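PDB 5FXU: envelope polyprotein from Puumala orthohantavirus, which forms the Gn half of the viral surface glycoprotein pair, an antigenic ectodomain probably acting with its partner Gc in attachment and entry. Local coordinates for residues G228-L233 and T340-W345; G311-T314 and P319-I322; S160-E165 and V234-E239. One frame throughout, in Å; residues are numbered along the deposited sequence.

Contact 1. Residues G228-L233 and T340-W345; sequences GYYICL and TLPLTW
Tyr230 reaches Pro342 because its ring leaves the strand with CG opposite the carbonyl carbon (chi1 -79°) and is then turned across that bond (chi2 -85°), which carries the phenol hydroxyl to the far chain. There OH donates to Pro342 O at 2.6 Å, in the carbonyl plane and on a lone pair, with a C=O...O angle of 140°. Tyr230 OH also stands over the face of the Pro342 ring, 3.2 Å from Pro342 CD, and the two side chains cross at about a right angle. Leu341 comes in at the edge of the tyrosine: its CB is 3.7 Å from Tyr230 OH, and its CD2 lies near the ring plane, 4.4 Å from Tyr230 CE2. Leu343, with helix-like backbone angles, breaks strand 340-354 beyond Pro342. Leu208 of helix 208-216 and Met258 of helix 249-260 pack on Tyr230, while Cys232 of strand 228-234 forms a disulfide with Cys193 of strand 185-197. Tyrosine suits the site by joining a broad apolar ring to one polar atom. The short in-plane bond satisfies that buried hydroxyl, fixes its direction and links, through a side chain, two strands that both pair with strand 185-197, not each other.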
ATOM      1  N   GLY A 228      10.895  -6.668  -7.072  1.00 38.87           N
ATOM      2  CA  GLY A 228       9.468  -6.435  -7.092  1.00 37.29           C
ATOM      3  C   GLY A 228       9.114  -5.107  -7.694  1.00 35.71           C
ATOM      4  O   GLY A 228       9.930  -4.472  -8.357  1.00 38.16           O
ATOM      5  N   TYR A 229       7.882  -4.696  -7.482  1.00 33.42           N
ATOM      6  CA  TYR A 229       7.371  -3.495  -8.118  1.00 32.36           C
ATOM      7  C   TYR A 229       6.133  -3.048  -7.420  1.00 30.15           C
ATOM      8  O   TYR A 229       5.620  -3.771  -6.588  1.00 29.69           O
ATOM      9  CB  TYR A 229       7.066  -3.753  -9.594  1.00 33.31           C
ATOM     10  CG  TYR A 229       6.033  -4.797  -9.891  1.00 33.08           C
ATOM     11  CD1 TYR A 229       6.384  -6.139 -10.026  1.00 34.58           C
ATOM     12  CD2 TYR A 229       4.709  -4.444 -10.108  1.00 32.87           C
ATOM     13  CE1 TYR A 229       5.416  -7.112 -10.321  1.00 34.79           C
ATOM     14  CE2 TYR A 229       3.743  -5.400 -10.412  1.00 32.81           C
ATOM     15  CZ  TYR A 229       4.110  -6.722 -10.516  1.00 34.08           C
ATOM     16  OH  TYR A 229       3.151  -7.641 -10.804  1.00 35.75           O
ATOM     17  N   TYR A 230       5.669  -1.844  -7.738  1.00 28.55           N
ATOM     18  CA  TYR A 230       4.401  -1.385  -7.199  1.00 26.98           C
ATOM     19  C   TYR A 230       3.354  -1.425  -8.321  1.00 27.94           C
ATOM     20  O   TYR A 230       3.664  -1.121  -9.472  1.00 26.60           O
ATOM     21  CB  TYR A 230       4.516   0.026  -6.585  1.00 25.17           C
ATOM     22  CG  TYR A 230       5.117   0.079  -5.203  1.00 24.23           C
ATOM     23  CD1 TYR A 230       4.320  -0.128  -4.072  1.00 23.63           C
ATOM     24  CD2 TYR A 230       6.445   0.377  -5.009  1.00 23.60           C
ATOM     25  CE1 TYR A 230       4.846  -0.040  -2.800  1.00 23.34           C
ATOM     26  CE2 TYR A 230       6.979   0.454  -3.748  1.00 23.78           C
ATOM     27  CZ  TYR A 230       6.190   0.245  -2.634  1.00 23.44           C
ATOM     28  OH  TYR A 230       6.738   0.329  -1.371  1.00 22.53           O
ATOM     29  N   ILE A 231       2.115  -1.762  -7.939  1.00 28.86           N
ATOM     30  CA  ILE A 231       0.967  -1.636  -8.815  1.00 30.67           C
ATOM     31  C   ILE A 231       0.029  -0.646  -8.154  1.00 30.82           C
ATOM     32  O   ILE A 231      -0.256  -0.759  -6.963  1.00 31.19           O
ATOM     33  CB  ILE A 231       0.357  -3.019  -9.138  1.00 32.30           C
ATOM     34  CG1 ILE A 231      -0.462  -2.947 -10.402  1.00 34.72           C
ATOM     35  CG2 ILE A 231      -0.442  -3.593  -7.969  1.00 32.96           C
ATOM     36  CD1 ILE A 231       0.393  -2.941 -11.669  1.00 36.55           C
ATOM     37  N   CYS A 232      -0.399   0.369  -8.907  1.00 31.56           N
ATOM     38  CA  CYS A 232      -1.081   1.530  -8.340  1.00 31.57           C
ATOM     39  C   CYS A 232      -2.362   1.767  -9.073  1.00 31.31           C
ATOM     40  O   CYS A 232      -2.485   1.433 -10.256  1.00 31.58           O
ATOM     41  CB  CYS A 232      -0.205   2.802  -8.446  1.00 32.96           C
ATOM     42  SG  CYS A 232       1.459   2.640  -7.724  1.00 35.05           S
ATOM     43  N   LEU A 233      -3.319   2.360  -8.374  1.00 31.22           N
ATOM     44  CA  LEU A 233      -4.528   2.836  -8.999  1.00 31.78           C
ATOM     45  C   LEU A 233      -4.611   4.307  -8.715  1.00 31.56           C
ATOM     46  O   LEU A 233      -4.304   4.745  -7.609  1.00 29.87           O
ATOM     47  CB  LEU A 233      -5.760   2.117  -8.467  1.00 32.36           C
ATOM     48  CG  LEU A 233      -6.179   0.749  -9.009  1.00 33.86           C
ATOM     49  CD1 LEU A 233      -5.939   0.467 -10.480  1.00 33.32           C
ATOM     50  CD2 LEU A 233      -5.446  -0.275  -8.191  1.00 35.44           C
ATOM     51  N   THR A 340      13.738  -0.312   4.409  1.00 29.34           N
ATOM     52  CA  THR A 340      12.565  -1.044   3.998  1.00 26.09           C
ATOM     53  C   THR A 340      11.770  -0.301   2.950  1.00 25.64           C
ATOM     54  O   THR A 340      11.946   0.907   2.775  1.00 25.16           O
ATOM     55  CB  THR A 340      11.606  -1.271   5.181  1.00 24.91           C
ATOM     56  OG1 THR A 340      11.132  -0.009   5.658  1.00 23.83           O
ATOM     57  CG2 THR A 340      12.296  -2.005   6.307  1.00 25.21           C
ATOM     58  N   LEU A 341      10.862  -1.049   2.310  1.00 25.23           N
ATOM     59  CA  LEU A 341       9.815  -0.517   1.434  1.00 25.41           C
ATOM     60  C   LEU A 341       8.474  -0.856   2.049  1.00 25.41           C
ATOM     61  O   LEU A 341       8.277  -1.971   2.548  1.00 25.22           O
ATOM     62  CB  LEU A 341       9.876  -1.148   0.041  1.00 25.32           C
ATOM     63  CG  LEU A 341      11.021  -0.666  -0.856  1.00 26.16           C
ATOM     64  CD1 LEU A 341      11.237  -1.645  -1.990  1.00 27.43           C
ATOM     65  CD2 LEU A 341      10.743   0.712  -1.404  1.00 26.15           C
ATOM     66  N   PRO A 342       7.531   0.091   2.004  1.00 24.43           N
ATOM     67  CA  PRO A 342       6.239  -0.196   2.602  1.00 24.71           C
ATOM     68  C   PRO A 342       5.372  -1.088   1.709  1.00 28.04           C
ATOM     69  O   PRO A 342       5.486  -1.029   0.472  1.00 27.99           O
ATOM     70  CB  PRO A 342       5.628   1.189   2.767  1.00 25.18           C
ATOM     71  CG  PRO A 342       6.237   1.999   1.645  1.00 25.11           C
ATOM     72  CD  PRO A 342       7.634   1.482   1.521  1.00 24.63           C
ATOM     73  N   LEU A 343       4.499  -1.881   2.340  1.00 28.33           N
ATOM     74  CA  LEU A 343       3.595  -2.788   1.627  1.00 30.08           C
ATOM     75  C   LEU A 343       2.529  -2.062   0.824  1.00 28.20           C
ATOM     76  O   LEU A 343       2.176  -2.496  -0.274  1.00 28.17           O
ATOM     77  CB  LEU A 343       2.917  -3.777   2.585  1.00 33.90           C
ATOM     78  CG  LEU A 343       3.772  -4.848   3.229  1.00 38.13           C
ATOM     79  CD1 LEU A 343       2.876  -6.048   3.523  1.00 41.92           C
ATOM     80  CD2 LEU A 343       4.974  -5.282   2.410  1.00 39.59           C
ATOM     81  N   THR A 344       2.000  -0.989   1.397  1.00 26.68           N
ATOM     82  CA  THR A 344       1.080  -0.097   0.709  1.00 27.54           C
ATOM     83  C   THR A 344       1.565   1.329   0.859  1.00 26.91           C
ATOM     84  O   THR A 344       2.316   1.636   1.777  1.00 25.82           O
ATOM     85  CB  THR A 344      -0.349  -0.173   1.257  1.00 29.03           C
ATOM     86  OG1 THR A 344      -0.406   0.433   2.558  1.00 31.19           O
ATOM     87  CG2 THR A 344      -0.825  -1.628   1.316  1.00 29.32           C
ATOM     88  N   TRP A 345       1.149   2.178  -0.069  1.00 25.98           N
ATOM     89  CA  TRP A 345       1.594   3.568  -0.114  1.00 26.62           C
ATOM     90  C   TRP A 345       0.481   4.406  -0.722  1.00 27.73           C
ATOM     91  O   TRP A 345      -0.039   4.071  -1.793  1.00 27.44           O
ATOM     92  CB  TRP A 345       2.867   3.710  -0.961  1.00 26.28           C
ATOM     93  CG  TRP A 345       3.437   5.111  -0.960  1.00 25.17           C
ATOM     94  CD1 TRP A 345       4.349   5.608  -0.095  1.00 25.33           C
ATOM     95  CD2 TRP A 345       3.116   6.168  -1.863  1.00 24.92           C
ATOM     96  NE1 TRP A 345       4.631   6.921  -0.398  1.00 26.66           N
ATOM     97  CE2 TRP A 345       3.881   7.294  -1.478  1.00 26.18           C
ATOM     98  CE3 TRP A 345       2.259   6.278  -2.965  1.00 26.10           C
ATOM     99  CZ2 TRP A 345       3.818   8.529  -2.159  1.00 25.96           C
ATOM    100  CZ3 TRP A 345       2.192   7.511  -3.656  1.00 26.09           C
ATOM    101  CH2 TRP A 345       2.970   8.611  -3.250  1.00 26.30           C
TER

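Contact 2. Residues G311-T314 and P319-I322; sequences GVLT and PVYI
Val312 and Tyr321 lie side by side on one face of the hairpin, pointing the same way; Val312 CG2 is 3.5 Å from Tyr321 CD1, meeting the ring obliquely. The other branch, Val312 CG1, set anti to the backbone N (chi1 -174°), touches Pro319 CB at 3.8 Å, so the beta-branched side chain serves two neighbours at once. Leu313 turns to Val320 and Ile322. Its CD1 rests 3.9 Å from Val320 CB, while Leu313 CD2 comes within 3.4 Å of Ile322 CD1, tighter than ordinary packing; Ile322 chi2 of 128° lies off a staggered value, consistent with some strain there. The backbones hold these groups in place. Gly311 and Ile322 form a hydrogen-bonded pair, with Ile322 N to Gly311 O at 2.8 Å and Gly311 N to Ile322 O at 3.1 Å, and glycine accommodates the almost fully extended chain. Val312 and Tyr321 follow as a non-hydrogen-bonded pair, after which Leu313 N bonds Val320 O. A water accepts from Val320 N at 2.9 Å near the turn. Farther out, Phe226 and Leu195 pack on Val312, Ile296 packs on Leu313 and Ile322, and Tyr321 shares a backbone bond with Thr58. The arrangement is an antiparallel beta hairpin of strands 310-313 and 321-323, joined by a short loop and flanked by strands 340-354 and 54-64.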
ATOM      1  N   GLY A 311       6.189  -3.639   6.011  1.00 28.89           N
ATOM      2  CA  GLY A 311       7.084  -3.457   4.883  1.00 28.90           C
ATOM      3  C   GLY A 311       7.933  -4.676   4.613  1.00 29.46           C
ATOM      4  O   GLY A 311       7.728  -5.731   5.207  1.00 28.22           O
ATOM      5  N   VAL A 312       8.897  -4.513   3.721  1.00 30.58           N
ATOM      6  CA  VAL A 312       9.855  -5.547   3.354  1.00 33.21           C
ATOM      7  C   VAL A 312      11.255  -4.958   3.453  1.00 33.42           C
ATOM      8  O   VAL A 312      11.462  -3.805   3.135  1.00 32.75           O
ATOM      9  CB  VAL A 312       9.615  -6.005   1.898  1.00 36.39           C
ATOM     10  CG1 VAL A 312      10.483  -7.172   1.504  1.00 38.40           C
ATOM     11  CG2 VAL A 312       8.172  -6.435   1.716  1.00 39.36           C
ATOM     12  N   LEU A 313      12.214  -5.762   3.885  1.00 35.10           N
ATOM     13  CA  LEU A 313      13.616  -5.391   3.801  1.00 36.87           C
ATOM     14  C   LEU A 313      14.038  -5.214   2.360  1.00 37.44           C
ATOM     15  O   LEU A 313      13.727  -6.063   1.526  1.00 38.91           O
ATOM     16  CB  LEU A 313      14.496  -6.482   4.405  1.00 38.28           C
ATOM     17  CG  LEU A 313      14.420  -6.710   5.913  1.00 38.01           C
ATOM     18  CD1 LEU A 313      15.453  -7.733   6.264  1.00 39.77           C
ATOM     19  CD2 LEU A 313      14.632  -5.452   6.725  1.00 37.76           C
ATOM     20  N   THR A 314      14.767  -4.140   2.070  1.00 38.25           N
ATOM     21  CA  THR A 314      15.265  -3.920   0.707  1.00 39.53           C
ATOM     22  C   THR A 314      16.466  -4.798   0.386  1.00 41.39           C
ATOM     23  O   THR A 314      16.746  -5.044  -0.770  1.00 41.24           O
ATOM     24  CB  THR A 314      15.649  -2.461   0.471  1.00 39.60           C
ATOM     25  OG1 THR A 314      16.710  -2.097   1.355  1.00 41.13           O
ATOM     26  CG2 THR A 314      14.467  -1.529   0.686  1.00 39.63           C
ATOM     27  N   PRO A 319      11.788 -11.780  -0.309  1.00 50.93           N
ATOM     28  CA  PRO A 319      11.212 -10.815   0.621  1.00 47.78           C
ATOM     29  C   PRO A 319      11.194 -11.266   2.097  1.00 45.34           C
ATOM     30  O   PRO A 319      10.804 -12.397   2.404  1.00 44.48           O
ATOM     31  CB  PRO A 319       9.784 -10.627   0.101  1.00 48.19           C
ATOM     32  CG  PRO A 319       9.481 -11.854  -0.690  1.00 49.40           C
ATOM     33  CD  PRO A 319      10.785 -12.340  -1.237  1.00 50.04           C
ATOM     34  N   VAL A 320      11.681 -10.396   2.978  1.00 41.56           N
ATOM     35  CA  VAL A 320      11.526 -10.568   4.411  1.00 39.63           C
ATOM     36  C   VAL A 320      10.499  -9.543   4.848  1.00 36.54           C
ATOM     37  O   VAL A 320      10.804  -8.352   4.871  1.00 35.18           O
ATOM     38  CB  VAL A 320      12.849 -10.347   5.145  1.00 39.90           C
ATOM     39  CG1 VAL A 320      12.639 -10.389   6.652  1.00 40.23           C
ATOM     40  CG2 VAL A 320      13.839 -11.408   4.731  1.00 41.34           C
ATOM     41  N   TYR A 321       9.299 -10.012   5.173  1.00 34.58           N
ATOM     42  CA  TYR A 321       8.198  -9.131   5.527  1.00 33.77           C
ATOM     43  C   TYR A 321       8.250  -8.792   7.007  1.00 32.31           C
ATOM     44  O   TYR A 321       8.510  -9.652   7.835  1.00 32.69           O
ATOM     45  CB  TYR A 321       6.844  -9.770   5.177  1.00 34.64           C
ATOM     46  CG  TYR A 321       6.578  -9.909   3.709  1.00 35.70           C
ATOM     47  CD1 TYR A 321       6.066  -8.854   2.993  1.00 35.58           C
ATOM     48  CD2 TYR A 321       6.826 -11.113   3.030  1.00 37.57           C
ATOM     49  CE1 TYR A 321       5.808  -8.967   1.635  1.00 36.52           C
ATOM     50  CE2 TYR A 321       6.575 -11.245   1.665  1.00 38.28           C
ATOM     51  CZ  TYR A 321       6.065 -10.156   0.968  1.00 38.19           C
ATOM     52  OH  TYR A 321       5.828 -10.222  -0.386  1.00 38.36           O
ATOM     53  N   ILE A 322       7.991  -7.540   7.321  1.00 31.89           N
ATOM     54  CA  ILE A 322       8.093  -7.023   8.675  1.00 33.02           C
ATOM     55  C   ILE A 322       6.812  -6.360   9.105  1.00 31.10           C
ATOM     56  O   ILE A 322       6.204  -5.647   8.356  1.00 30.15           O
ATOM     57  CB  ILE A 322       9.254  -6.013   8.794  1.00 35.34           C
ATOM     58  CG1 ILE A 322      10.568  -6.763   8.635  1.00 37.52           C
ATOM     59  CG2 ILE A 322       9.300  -5.353  10.169  1.00 35.69           C
ATOM     60  CD1 ILE A 322      11.417  -6.131   7.592  1.00 40.03           C
TER
HETATM   61  O   HOH W   1      13.414  -8.528   1.633  1.00 39.49           O

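Contact 3. Residues S160-E165 and V234-E239; sequences SGQLVE and VGSSSE
The flat carboxamide of Gln162 meets the turn at Ser236 and Ser237 with one face and one edge. Over the face stands Ser236 OG, 3.3 Å from Gln162 CD, and Ser236 N approaches from that same side. This N-H reaches Gln162 OE1 at 3.2 Å from well above the carbonyl plane, 48° out of it, away from either lone pair. At the edge, Gln162 NE2 donates to Ser237 O at 2.9 Å, with the acceptor almost exactly in the amide plane and an angle of 151° at the hydrogen. Beyond CG the glutamine chain is extended (chi2 172°), which lets the amide reach the turn although the nearest CA atoms, Gln162 and Ser236, are 7.5 Å apart. Gly235 takes a positive phi, easy for glycine, and its lack of a side chain lets Gln162 OE1 come 3.7 Å from Gly235 CA. Within the turn, Val234 N donates to Ser238 OG at 2.9 Å in a nearly straight bond. Ser236 OG bonds Glu8, whose carboxylate also takes the N-H of Leu163, while Ser237 OG bonds Leu19 O. Donor and acceptor at once, the amide engages two backbone groups of the turn, which fixes its orientation in an almost wholly polar contact.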
ATOM      1  N   SER A 160     -17.721  13.202 -17.754  1.00111.88           N
ATOM      2  CA  SER A 160     -16.556  12.598 -18.430  1.00112.11           C
ATOM      3  C   SER A 160     -15.423  12.134 -17.478  1.00107.01           C
ATOM      4  O   SER A 160     -14.587  11.325 -17.885  1.00108.98           O
ATOM      5  CB  SER A 160     -16.021  13.578 -19.488  1.00112.92           C
ATOM      6  OG  SER A 160     -15.928  14.885 -18.951  1.00116.08           O
ATOM      7  N   GLY A 161     -15.414  12.608 -16.229  1.00 98.62           N
ATOM      8  CA  GLY A 161     -14.332  12.322 -15.301  1.00 90.78           C
ATOM      9  C   GLY A 161     -14.730  11.933 -13.886  1.00 88.54           C
ATOM     10  O   GLY A 161     -15.697  11.194 -13.660  1.00 95.45           O
ATOM     11  N   GLN A 162     -13.962  12.425 -12.926  1.00 80.21           N
ATOM     12  CA  GLN A 162     -14.127  12.064 -11.529  1.00 78.63           C
ATOM     13  C   GLN A 162     -14.141  13.291 -10.677  1.00 78.99           C
ATOM     14  O   GLN A 162     -13.491  14.273 -11.002  1.00 80.53           O
ATOM     15  CB  GLN A 162     -12.965  11.189 -11.073  1.00 78.16           C
ATOM     16  CG  GLN A 162     -12.986   9.787 -11.637  1.00 75.18           C
ATOM     17  CD  GLN A 162     -11.721   9.004 -11.315  1.00 68.51           C
ATOM     18  OE1 GLN A 162     -10.920   9.352 -10.413  1.00 63.49           O
ATOM     19  NE2 GLN A 162     -11.530   7.931 -12.061  1.00 65.81           N
ATOM     20  N   LEU A 163     -14.874  13.220  -9.574  1.00 81.01           N
ATOM     21  CA  LEU A 163     -14.918  14.303  -8.604  1.00 84.99           C
ATOM     22  C   LEU A 163     -13.601  14.346  -7.797  1.00 85.99           C
ATOM     23  O   LEU A 163     -13.347  13.479  -6.965  1.00 88.24           O
ATOM     24  CB  LEU A 163     -16.142  14.157  -7.675  1.00 84.28           C
ATOM     25  CG  LEU A 163     -16.498  15.380  -6.816  1.00 85.25           C
ATOM     26  CD1 LEU A 163     -16.963  16.546  -7.691  1.00 86.57           C
ATOM     27  CD2 LEU A 163     -17.542  15.043  -5.761  1.00 84.04           C
ATOM     28  N   VAL A 164     -12.777  15.360  -8.058  1.00 85.63           N
ATOM     29  CA  VAL A 164     -11.476  15.508  -7.420  1.00 83.65           C
ATOM     30  C   VAL A 164     -11.365  16.912  -6.823  1.00 87.64           C
ATOM     31  O   VAL A 164     -11.437  17.910  -7.540  1.00 87.16           O
ATOM     32  CB  VAL A 164     -10.323  15.344  -8.413  1.00 81.33           C
ATOM     33  CG1 VAL A 164      -9.031  15.097  -7.648  1.00 81.11           C
ATOM     34  CG2 VAL A 164     -10.568  14.219  -9.397  1.00 79.67           C
ATOM     35  N   GLU A 165     -11.193  16.976  -5.507  1.00 93.33           N
ATOM     36  CA  GLU A 165     -11.171  18.235  -4.756  1.00 99.58           C
ATOM     37  C   GLU A 165     -12.445  19.068  -5.034  1.00104.87           C
ATOM     38  O   GLU A 165     -12.369  20.288  -5.138  1.00111.79           O
ATOM     39  CB  GLU A 165      -9.892  19.068  -5.070  1.00102.09           C
ATOM     40  CG  GLU A 165      -8.547  18.321  -5.014  1.00101.50           C
ATOM     41  CD  GLU A 165      -7.347  19.053  -5.648  1.00100.80           C
ATOM     42  OE1 GLU A 165      -7.294  19.121  -6.891  1.00 98.37           O
ATOM     43  OE2 GLU A 165      -6.426  19.528  -4.923  1.00100.98           O
ATOM     44  N   VAL A 234      -5.044   5.054  -9.721  1.00 31.61           N
ATOM     45  CA  VAL A 234      -5.089   6.493  -9.669  1.00 33.38           C
ATOM     46  C   VAL A 234      -6.530   6.945  -9.463  1.00 34.23           C
ATOM     47  O   VAL A 234      -7.416   6.543 -10.193  1.00 36.49           O
ATOM     48  CB  VAL A 234      -4.541   7.073 -10.980  1.00 33.52           C
ATOM     49  CG1 VAL A 234      -4.441   8.568 -10.883  1.00 35.03           C
ATOM     50  CG2 VAL A 234      -3.167   6.485 -11.286  1.00 33.42           C
ATOM     51  N   GLY A 235      -6.755   7.811  -8.490  1.00 35.31           N
ATOM     52  CA  GLY A 235      -8.096   8.313  -8.186  1.00 36.12           C
ATOM     53  C   GLY A 235      -9.039   7.230  -7.697  1.00 35.90           C
ATOM     54  O   GLY A 235      -8.620   6.285  -7.037  1.00 37.36           O
ATOM     55  N   SER A 236     -10.313   7.379  -7.998  1.00 35.44           N
ATOM     56  CA  SER A 236     -11.282   6.390  -7.597  1.00 35.52           C
ATOM     57  C   SER A 236     -11.390   5.256  -8.621  1.00 34.18           C
ATOM     58  O   SER A 236     -11.943   4.210  -8.314  1.00 32.38           O
ATOM     59  CB  SER A 236     -12.627   7.068  -7.381  1.00 37.31           C
ATOM     60  OG  SER A 236     -13.021   7.799  -8.545  1.00 40.90           O
ATOM     61  N   SER A 237     -10.855   5.462  -9.828  1.00 33.48           N
ATOM     62  CA  SER A 237     -10.902   4.468 -10.879  1.00 33.93           C
ATOM     63  C   SER A 237      -9.858   4.694 -11.951  1.00 32.10           C
ATOM     64  O   SER A 237      -9.648   5.801 -12.346  1.00 32.05           O
ATOM     65  CB  SER A 237     -12.276   4.538 -11.545  1.00 35.66           C
ATOM     66  OG  SER A 237     -12.545   3.369 -12.272  1.00 39.61           O
ATOM     67  N   SER A 238      -9.201   3.647 -12.409  1.00 31.01           N
ATOM     68  CA  SER A 238      -8.166   3.782 -13.433  1.00 32.53           C
ATOM     69  C   SER A 238      -7.774   2.419 -13.861  1.00 33.22           C
ATOM     70  O   SER A 238      -8.146   1.423 -13.232  1.00 33.21           O
ATOM     71  CB  SER A 238      -6.879   4.519 -12.913  1.00 33.05           C
ATOM     72  OG  SER A 238      -6.034   3.699 -12.063  1.00 31.62           O
ATOM     73  N   GLU A 239      -6.973   2.378 -14.907  1.00 36.12           N
ATOM     74  CA  GLU A 239      -6.218   1.187 -15.214  1.00 39.19           C
ATOM     75  C   GLU A 239      -5.015   1.077 -14.271  1.00 38.64           C
ATOM     76  O   GLU A 239      -4.488   2.087 -13.831  1.00 37.38           O
ATOM     77  CB  GLU A 239      -5.762   1.225 -16.657  1.00 43.63           C
ATOM     78  CG  GLU A 239      -6.955   1.082 -17.574  1.00 49.16           C
ATOM     79  CD  GLU A 239      -6.595   1.079 -19.038  1.00 55.01           C
ATOM     80  OE1 GLU A 239      -5.665   1.815 -19.453  1.00 58.91           O
ATOM     81  OE2 GLU A 239      -7.264   0.330 -19.778  1.00 61.94           O
TER

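The chain order is 160-165, 228-233 running into 234-239, hairpin 311-322, then 340-345. Contact 2 is nested within the loop closed by contact 1; contacts 1 and 3 interleave. The centres of contacts 1 and 2 lie about 11 Å apart, Leu341 O being 2.9 Å from Val312 N in a probable hydrogen bond. About 20 Å from contact 1 between centres, contact 3 continues onto the next antiparallel strand, 237-243, and touches it where Leu233 CA is 3.5 Å from Ser238 OG. Contacts 2 and 3, about 31 Å apart between centres, lie on opposite sides of the chain's centre. Contact 1 near the centre and contact 3 at the surface join sequence-distant strands; contact 2 is a local hairpin joined to contact 1 through strand 340-354.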